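Local coordinates for protein peptidase S15/CocE/NonD (Thaumarchaeota archaeon SCGC AB-539-E09, PDB 4PF1) that is a serine aminopeptidase of the alpha/beta hydrolase fold, related to X-Pro dipeptidyl-peptidases, and probably cleaves residues from the N-terminal end of peptides, at residues L168-V181 and M274-M287. Numbering follows the deposited sequence.
Sequences LMCTINPHPALKAV and MDKMLAQHPLTVPM
Val285, Ile172 and Leu168 bury the most surface in the contact by which the turn leaving helix 162-169 and strand 178-184 pack against helix 274-279 and the chain that runs from it into strand 287-292. Val285 is wedged between the two arms of segment 168-181. With CG1 anti to the backbone N (chi1 -176°), its two methyls part: CG1 meets Leu178 CD2 at 3.9 Å and the backbone of Ala180, while CG2 lies 3.8 Å from Pro174 CG. Thr171 presents CG2 to the CB of the same valine. The threonine hydroxyl turns back and donates within its own segment, Thr171 OG1 to Leu168 O 2.7 Å; that carbonyl also accepts from Thr171 N, and the hydroxyl bond fixes the side chain's rotation.

Ile172 reaches out to the C-terminal end of helix 274-279. Its CD1 sits over a face of the His281 imidazole in a CH-pi contact, 4.1 Å from the ring centroid. The same methyl touches Leu278 CD2 and lies 3.7 Å from Met277 SD, the isoleucine and methionine side chains reaching toward each other tip to tip. Cutting Ile172 back to an alanine would probably open a gap beside Met277 and Leu278 and leave that face of His281 without its methyl cover. Leu168 closes the far end, its CB against Met274 CE and its CD2 against Leu278 CD1, the two leucines crossing at about a right angle; Leu305 of helix 301-309 touches both.

Val181 N donates to Pro286 O at 2.9 Å, and this bond helps join neighbouring parallel strands 178-184 and 287-292 in the central sheet of the alpha/beta hydrolase fold. The chemistry is thus overwhelmingly apolar: methyls and methionine thioethers pack the helix ends and turn together, while the one hydrogen bond across the contact is a backbone bond where the strands begin to pair, and Val181 pairs on with Leu288.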
ATOM      1  N   LEU A 168     -17.437 -19.029 -30.750  1.00 13.31           N
ATOM      2  CA  LEU A 168     -18.085 -20.324 -30.978  1.00 12.87           C
ATOM      3  C   LEU A 168     -19.067 -20.251 -32.150  1.00 15.92           C
ATOM      4  O   LEU A 168     -19.176 -21.208 -32.921  1.00 13.93           O
ATOM      5  CB  LEU A 168     -18.824 -20.801 -29.717  1.00 12.65           C
ATOM      6  CG  LEU A 168     -17.972 -21.152 -28.497  1.00 16.85           C
ATOM      7  CD1 LEU A 168     -18.846 -21.333 -27.276  1.00 16.87           C
ATOM      8  CD2 LEU A 168     -17.129 -22.407 -28.742  1.00 18.79           C
ATOM      9  N   MET A 169     -19.766 -19.104 -32.295  1.00 13.24           N
ATOM     10  CA  MET A 169     -20.740 -18.893 -33.371  1.00 13.78           C
ATOM     11  C   MET A 169     -20.060 -18.799 -34.755  1.00 19.04           C
ATOM     12  O   MET A 169     -20.721 -19.029 -35.765  1.00 18.25           O
ATOM     13  CB  MET A 169     -21.594 -17.647 -33.098  1.00 16.05           C
ATOM     14  CG  MET A 169     -22.664 -17.866 -32.032  1.00 19.67           C
ATOM     15  SD  MET A 169     -23.976 -18.988 -32.585  1.00 24.42           S
ATOM     16  CE  MET A 169     -25.015 -18.965 -31.195  1.00 21.20           C
ATOM     17  N   CYS A 170     -18.731 -18.520 -34.794  1.00 16.99           N
ATOM     18  CA  CYS A 170     -17.947 -18.459 -36.042  1.00 17.65           C
ATOM     19  C   CYS A 170     -17.819 -19.858 -36.673  1.00 20.27           C
ATOM     20  O   CYS A 170     -17.629 -19.967 -37.887  1.00 20.13           O
ATOM     21  CB  CYS A 170     -16.568 -17.849 -35.792  1.00 18.20           C
ATOM     22  SG  CYS A 170     -16.600 -16.148 -35.166  1.00 22.14           S
ATOM     23  N   THR A 171     -17.905 -20.916 -35.842  1.00 15.81           N
ATOM     24  CA  THR A 171     -17.729 -22.314 -36.255  1.00 15.79           C
ATOM     25  C   THR A 171     -19.014 -22.933 -36.856  1.00 20.42           C
ATOM     26  O   THR A 171     -18.955 -24.052 -37.368  1.00 19.59           O
ATOM     27  CB  THR A 171     -17.205 -23.164 -35.080  1.00 21.10           C
ATOM     28  OG1 THR A 171     -18.249 -23.377 -34.129  1.00 19.41           O
ATOM     29  CG2 THR A 171     -15.996 -22.552 -34.405  1.00 18.71           C
ATOM     30  N   ILE A 172     -20.161 -22.219 -36.788  1.00 18.07           N
ATOM     31  CA  ILE A 172     -21.426 -22.689 -37.377  1.00 18.77           C
ATOM     32  C   ILE A 172     -21.477 -22.194 -38.822  1.00 22.74           C
ATOM     33  O   ILE A 172     -21.377 -20.983 -39.046  1.00 21.56           O
ATOM     34  CB  ILE A 172     -22.664 -22.236 -36.544  1.00 21.97           C
ATOM     35  CG1 ILE A 172     -22.569 -22.700 -35.058  1.00 22.34           C
ATOM     36  CG2 ILE A 172     -23.987 -22.676 -37.204  1.00 23.71           C
ATOM     37  CD1 ILE A 172     -22.422 -24.249 -34.819  1.00 32.15           C
ATOM     38  N   ASN A 173     -21.618 -23.137 -39.804  1.00 19.79           N
ATOM     39  CA  ASN A 173     -21.558 -22.857 -41.259  1.00 20.04           C
ATOM     40  C   ASN A 173     -20.363 -21.905 -41.513  1.00 24.08           C
ATOM     41  O   ASN A 173     -20.562 -20.726 -41.830  1.00 23.72           O
ATOM     42  CB  ASN A 173     -22.885 -22.275 -41.781  1.00 18.44           C
ATOM     43  CG  ASN A 173     -24.098 -23.107 -41.445  1.00 45.88           C
ATOM     44  OD1 ASN A 173     -25.000 -22.667 -40.723  1.00 39.34           O
ATOM     45  ND2 ASN A 173     -24.150 -24.329 -41.965  1.00 39.27           N
ATOM     46  N   PRO A 174     -19.121 -22.354 -41.193  1.00 20.68           N
ATOM     47  CA  PRO A 174     -17.987 -21.422 -41.223  1.00 20.03           C
ATOM     48  C   PRO A 174     -17.553 -20.998 -42.611  1.00 23.94           C
ATOM     49  O   PRO A 174     -17.661 -21.764 -43.568  1.00 24.02           O
ATOM     50  CB  PRO A 174     -16.872 -22.197 -40.516  1.00 21.33           C
ATOM     51  CG  PRO A 174     -17.202 -23.615 -40.733  1.00 26.49           C
ATOM     52  CD  PRO A 174     -18.702 -23.692 -40.723  1.00 22.36           C
ATOM     53  N   HIS A 175     -17.042 -19.765 -42.702  1.00 20.50           N
ATOM     54  CA  HIS A 175     -16.464 -19.224 -43.920  1.00 20.79           C
ATOM     55  C   HIS A 175     -15.182 -20.006 -44.212  1.00 24.52           C
ATOM     56  O   HIS A 175     -14.429 -20.286 -43.273  1.00 22.94           O
ATOM     57  CB  HIS A 175     -16.177 -17.718 -43.756  1.00 21.18           C
ATOM     58  CG  HIS A 175     -15.816 -17.032 -45.036  1.00 24.84           C
ATOM     59  ND1 HIS A 175     -14.561 -17.169 -45.597  1.00 26.49           N
ATOM     60  CD2 HIS A 175     -16.564 -16.234 -45.830  1.00 26.96           C
ATOM     61  CE1 HIS A 175     -14.584 -16.456 -46.709  1.00 26.34           C
ATOM     62  NE2 HIS A 175     -15.770 -15.878 -46.894  1.00 27.00           N
ATOM     63  N   PRO A 176     -14.922 -20.397 -45.489  1.00 22.11           N
ATOM     64  CA  PRO A 176     -13.708 -21.190 -45.789  1.00 21.89           C
ATOM     65  C   PRO A 176     -12.388 -20.538 -45.349  1.00 24.09           C
ATOM     66  O   PRO A 176     -11.398 -21.252 -45.178  1.00 23.37           O
ATOM     67  CB  PRO A 176     -13.756 -21.351 -47.315  1.00 24.45           C
ATOM     68  CG  PRO A 176     -14.731 -20.326 -47.793  1.00 29.05           C
ATOM     69  CD  PRO A 176     -15.731 -20.186 -46.703  1.00 24.28           C
ATOM     70  N   ALA A 177     -12.375 -19.200 -45.144  1.00 19.82           N
ATOM     71  CA  ALA A 177     -11.178 -18.475 -44.704  1.00 19.47           C
ATOM     72  C   ALA A 177     -10.902 -18.656 -43.191  1.00 22.51           C
ATOM     73  O   ALA A 177      -9.778 -18.413 -42.754  1.00 22.14           O
ATOM     74  CB  ALA A 177     -11.301 -17.000 -45.042  1.00 20.19           C
ATOM     75  N   LEU A 178     -11.920 -19.085 -42.395  1.00 18.74           N
ATOM     76  CA  LEU A 178     -11.735 -19.334 -40.959  1.00 17.41           C
ATOM     77  C   LEU A 178     -10.933 -20.631 -40.775  1.00 20.54           C
ATOM     78  O   LEU A 178     -11.398 -21.711 -41.165  1.00 20.48           O
ATOM     79  CB  LEU A 178     -13.080 -19.387 -40.204  1.00 17.09           C
ATOM     80  CG  LEU A 178     -12.973 -19.559 -38.676  1.00 20.46           C
ATOM     81  CD1 LEU A 178     -12.593 -18.249 -37.993  1.00 19.39           C
ATOM     82  CD2 LEU A 178     -14.258 -20.101 -38.101  1.00 23.32           C
ATOM     83  N   LYS A 179      -9.713 -20.510 -40.210  1.00 15.97           N
ATOM     84  CA  LYS A 179      -8.767 -21.617 -40.083  1.00 15.59           C
ATOM     85  C   LYS A 179      -8.636 -22.172 -38.661  1.00 20.12           C
ATOM     86  O   LYS A 179      -8.168 -23.297 -38.513  1.00 19.64           O
ATOM     87  CB  LYS A 179      -7.373 -21.198 -40.604  1.00 17.65           C
ATOM     88  CG  LYS A 179      -7.356 -20.684 -42.056  1.00 23.71           C
ATOM     89  CD  LYS A 179      -7.822 -21.740 -43.084  1.00 27.96           C
ATOM     90  CE  LYS A 179      -8.038 -21.133 -44.450  1.00 32.78           C
ATOM     91  NZ  LYS A 179      -8.568 -22.124 -45.421  1.00 38.24           N
ATOM     92  N   ALA A 180      -9.004 -21.387 -37.621  1.00 17.05           N
ATOM     93  CA  ALA A 180      -8.906 -21.814 -36.212  1.00 16.72           C
ATOM     94  C   ALA A 180      -9.700 -20.897 -35.286  1.00 20.07           C
ATOM     95  O   ALA A 180      -9.968 -19.751 -35.642  1.00 19.77           O
ATOM     96  CB  ALA A 180      -7.443 -21.840 -35.771  1.00 17.35           C
ATOM     97  N   VAL A 181     -10.049 -21.393 -34.080  1.00 16.62           N
ATOM     98  CA  VAL A 181     -10.747 -20.602 -33.054  1.00 15.99           C
ATOM     99  C   VAL A 181     -10.119 -20.842 -31.669  1.00 19.62           C
ATOM    100  O   VAL A 181      -9.683 -21.956 -31.367  1.00 19.48           O
ATOM    101  CB  VAL A 181     -12.291 -20.822 -33.008  1.00 19.74           C
ATOM    102  CG1 VAL A 181     -12.993 -20.147 -34.183  1.00 19.64           C
ATOM    103  CG2 VAL A 181     -12.652 -22.301 -32.919  1.00 19.90           C
ATOM    104  N   MET A 274     -24.941 -23.924 -25.625  1.00 18.84           N
ATOM    105  CA  MET A 274     -23.904 -23.976 -26.657  1.00 18.55           C
ATOM    106  C   MET A 274     -23.263 -25.352 -26.805  1.00 22.15           C
ATOM    107  O   MET A 274     -22.900 -25.723 -27.918  1.00 21.27           O
ATOM    108  CB  MET A 274     -22.830 -22.914 -26.397  1.00 20.47           C
ATOM    109  CG  MET A 274     -23.352 -21.498 -26.540  1.00 24.07           C
ATOM    110  SD  MET A 274     -24.071 -21.202 -28.175  1.00 29.01           S
ATOM    111  CE  MET A 274     -22.580 -20.759 -29.084  1.00 25.63           C
ATOM    112  N   ASP A 275     -23.131 -26.110 -25.699  1.00 18.80           N
ATOM    113  CA  ASP A 275     -22.578 -27.467 -25.732  1.00 18.87           C
ATOM    114  C   ASP A 275     -23.530 -28.412 -26.483  1.00 24.58           C
ATOM    115  O   ASP A 275     -23.082 -29.202 -27.311  1.00 24.71           O
ATOM    116  CB  ASP A 275     -22.305 -27.988 -24.303  1.00 19.72           C
ATOM    117  CG  ASP A 275     -23.535 -28.084 -23.419  1.00 23.11           C
ATOM    118  OD1 ASP A 275     -24.211 -27.047 -23.225  1.00 23.35           O
ATOM    119  OD2 ASP A 275     -23.819 -29.190 -22.922  1.00 25.23           O
ATOM    120  N   LYS A 276     -24.844 -28.287 -26.225  1.00 22.11           N
ATOM    121  CA  LYS A 276     -25.872 -29.112 -26.858  1.00 22.83           C
ATOM    122  C   LYS A 276     -26.052 -28.713 -28.332  1.00 28.20           C
ATOM    123  O   LYS A 276     -26.187 -29.593 -29.188  1.00 28.20           O
ATOM    124  CB  LYS A 276     -27.197 -29.010 -26.085  1.00 24.85           C
ATOM    125  CG  LYS A 276     -27.136 -29.668 -24.705  1.00 35.68           C
ATOM    126  CD  LYS A 276     -28.336 -29.306 -23.836  1.00 46.24           C
ATOM    127  CE  LYS A 276     -28.278 -29.948 -22.467  1.00 58.88           C
ATOM    128  NZ  LYS A 276     -27.260 -29.310 -21.586  1.00 67.71           N
ATOM    129  N   MET A 277     -25.985 -27.394 -28.630  1.00 25.40           N
ATOM    130  CA  MET A 277     -26.104 -26.846 -29.986  1.00 26.13           C
ATOM    131  C   MET A 277     -24.907 -27.283 -30.871  1.00 29.40           C
ATOM    132  O   MET A 277     -25.128 -27.839 -31.947  1.00 29.87           O
ATOM    133  CB  MET A 277     -26.222 -25.306 -29.936  1.00 28.59           C
ATOM    134  CG  MET A 277     -26.618 -24.669 -31.263  1.00 33.26           C
ATOM    135  SD  MET A 277     -25.197 -24.314 -32.337  1.00 38.14           S
ATOM    136  CE  MET A 277     -24.621 -22.782 -31.618  1.00 34.23           C
ATOM    137  N   LEU A 278     -23.652 -27.038 -30.414  1.00 24.56           N
ATOM    138  CA  LEU A 278     -22.435 -27.398 -31.167  1.00 24.18           C
ATOM    139  C   LEU A 278     -22.309 -28.916 -31.400  1.00 27.33           C
ATOM    140  O   LEU A 278     -21.699 -29.331 -32.391  1.00 26.27           O
ATOM    141  CB  LEU A 278     -21.169 -26.876 -30.465  1.00 23.62           C
ATOM    142  CG  LEU A 278     -20.856 -25.389 -30.661  1.00 27.95           C
ATOM    143  CD1 LEU A 278     -20.038 -24.854 -29.514  1.00 27.52           C
ATOM    144  CD2 LEU A 278     -20.122 -25.149 -31.961  1.00 30.44           C
ATOM    145  N   ALA A 279     -22.894 -29.736 -30.500  1.00 23.95           N
ATOM    146  CA  ALA A 279     -22.881 -31.196 -30.617  1.00 24.61           C
ATOM    147  C   ALA A 279     -23.730 -31.665 -31.799  1.00 29.41           C
ATOM    148  O   ALA A 279     -23.421 -32.692 -32.399  1.00 29.80           O
ATOM    149  CB  ALA A 279     -23.384 -31.829 -29.330  1.00 25.29           C
ATOM    150  N   GLN A 280     -24.779 -30.888 -32.152  1.00 26.52           N
ATOM    151  CA  GLN A 280     -25.696 -31.183 -33.262  1.00 27.45           C
ATOM    152  C   GLN A 280     -25.188 -30.617 -34.612  1.00 31.35           C
ATOM    153  O   GLN A 280     -25.861 -30.776 -35.634  1.00 31.69           O
ATOM    154  CB  GLN A 280     -27.102 -30.625 -32.959  1.00 28.95           C
ATOM    155  CG  GLN A 280     -27.828 -31.340 -31.822  1.00 45.08           C
ATOM    156  CD  GLN A 280     -29.063 -30.594 -31.381  1.00 64.61           C
ATOM    157  OE1 GLN A 280     -29.019 -29.405 -31.036  1.00 59.45           O
ATOM    158  NE2 GLN A 280     -30.190 -31.289 -31.339  1.00 57.98           N
ATOM    159  N   HIS A 281     -24.017 -29.958 -34.611  1.00 27.18           N
ATOM    160  CA  HIS A 281     -23.435 -29.370 -35.820  1.00 27.36           C
ATOM    161  C   HIS A 281     -22.069 -29.996 -36.148  1.00 31.94           C
ATOM    162  O   HIS A 281     -21.389 -30.465 -35.235  1.00 30.89           O
ATOM    163  CB  HIS A 281     -23.299 -27.849 -35.664  1.00 27.34           C
ATOM    164  CG  HIS A 281     -24.593 -27.120 -35.819  1.00 30.72           C
ATOM    165  ND1 HIS A 281     -25.030 -26.680 -37.057  1.00 32.62           N
ATOM    166  CD2 HIS A 281     -25.523 -26.803 -34.887  1.00 32.16           C
ATOM    167  CE1 HIS A 281     -26.195 -26.094 -36.836  1.00 32.14           C
ATOM    168  NE2 HIS A 281     -26.534 -26.148 -35.545  1.00 32.18           N
ATOM    169  N   PRO A 282     -21.633 -30.007 -37.436  1.00 29.75           N
ATOM    170  CA  PRO A 282     -20.319 -30.593 -37.752  1.00 29.94           C
ATOM    171  C   PRO A 282     -19.164 -29.817 -37.120  1.00 33.56           C
ATOM    172  O   PRO A 282     -19.200 -28.585 -37.041  1.00 32.52           O
ATOM    173  CB  PRO A 282     -20.255 -30.531 -39.285  1.00 32.15           C
ATOM    174  CG  PRO A 282     -21.664 -30.320 -39.733  1.00 36.82           C
ATOM    175  CD  PRO A 282     -22.306 -29.519 -38.657  1.00 31.82           C
ATOM    176  N   LEU A 283     -18.159 -30.554 -36.636  1.00 30.34           N
ATOM    177  CA  LEU A 283     -16.950 -30.007 -36.036  1.00 29.86           C
ATOM    178  C   LEU A 283     -15.837 -30.073 -37.082  1.00 34.42           C
ATOM    179  O   LEU A 283     -15.326 -31.158 -37.372  1.00 35.21           O
ATOM    180  CB  LEU A 283     -16.606 -30.809 -34.768  1.00 30.02           C
ATOM    181  CG  LEU A 283     -15.309 -30.469 -34.045  1.00 34.80           C
ATOM    182  CD1 LEU A 283     -15.512 -29.339 -33.046  1.00 34.31           C
ATOM    183  CD2 LEU A 283     -14.769 -31.687 -33.350  1.00 37.88           C
ATOM    184  N   THR A 284     -15.533 -28.927 -37.718  1.00 30.40           N
ATOM    185  CA  THR A 284     -14.545 -28.855 -38.803  1.00 30.30           C
ATOM    186  C   THR A 284     -13.398 -27.884 -38.492  1.00 32.65           C
ATOM    187  O   THR A 284     -12.295 -28.058 -39.013  1.00 32.78           O
ATOM    188  CB  THR A 284     -15.229 -28.434 -40.121  1.00 40.46           C
ATOM    189  OG1 THR A 284     -15.906 -27.191 -39.924  1.00 40.06           O
ATOM    190  CG2 THR A 284     -16.206 -29.492 -40.648  1.00 39.45           C
ATOM    191  N   VAL A 285     -13.673 -26.848 -37.683  1.00 27.27           N
ATOM    192  CA  VAL A 285     -12.706 -25.802 -37.340  1.00 25.82           C
ATOM    193  C   VAL A 285     -11.860 -26.221 -36.116  1.00 27.16           C
ATOM    194  O   VAL A 285     -12.431 -26.576 -35.079  1.00 26.69           O
ATOM    195  CB  VAL A 285     -13.428 -24.440 -37.093  1.00 29.42           C
ATOM    196  CG1 VAL A 285     -12.428 -23.314 -36.831  1.00 28.59           C
ATOM    197  CG2 VAL A 285     -14.348 -24.082 -38.260  1.00 29.77           C
ATOM    198  N   PRO A 286     -10.501 -26.147 -36.204  1.00 21.68           N
ATOM    199  CA  PRO A 286      -9.667 -26.459 -35.025  1.00 21.11           C
ATOM    200  C   PRO A 286      -9.988 -25.519 -33.862  1.00 23.62           C
ATOM    201  O   PRO A 286     -10.123 -24.309 -34.061  1.00 21.77           O
ATOM    202  CB  PRO A 286      -8.234 -26.260 -35.536  1.00 23.00           C
ATOM    203  CG  PRO A 286      -8.340 -26.327 -37.021  1.00 27.81           C
ATOM    204  CD  PRO A 286      -9.671 -25.754 -37.356  1.00 23.32           C
ATOM    205  N   MET A 287     -10.169 -26.090 -32.666  1.00 20.91           N
ATOM    206  CA  MET A 287     -10.587 -25.355 -31.479  1.00 20.57           C
ATOM    207  C   MET A 287      -9.618 -25.539 -30.324  1.00 22.76           C
ATOM    208  O   MET A 287      -9.240 -26.666 -29.993  1.00 22.82           O
ATOM    209  CB  MET A 287     -11.989 -25.832 -31.059  1.00 23.48           C
ATOM    210  CG  MET A 287     -12.773 -24.825 -30.245  1.00 27.46           C
ATOM    211  SD  MET A 287     -14.432 -25.428 -29.810  1.00 32.78           S
ATOM    212  CE  MET A 287     -15.149 -25.661 -31.452  1.00 30.14           C
TER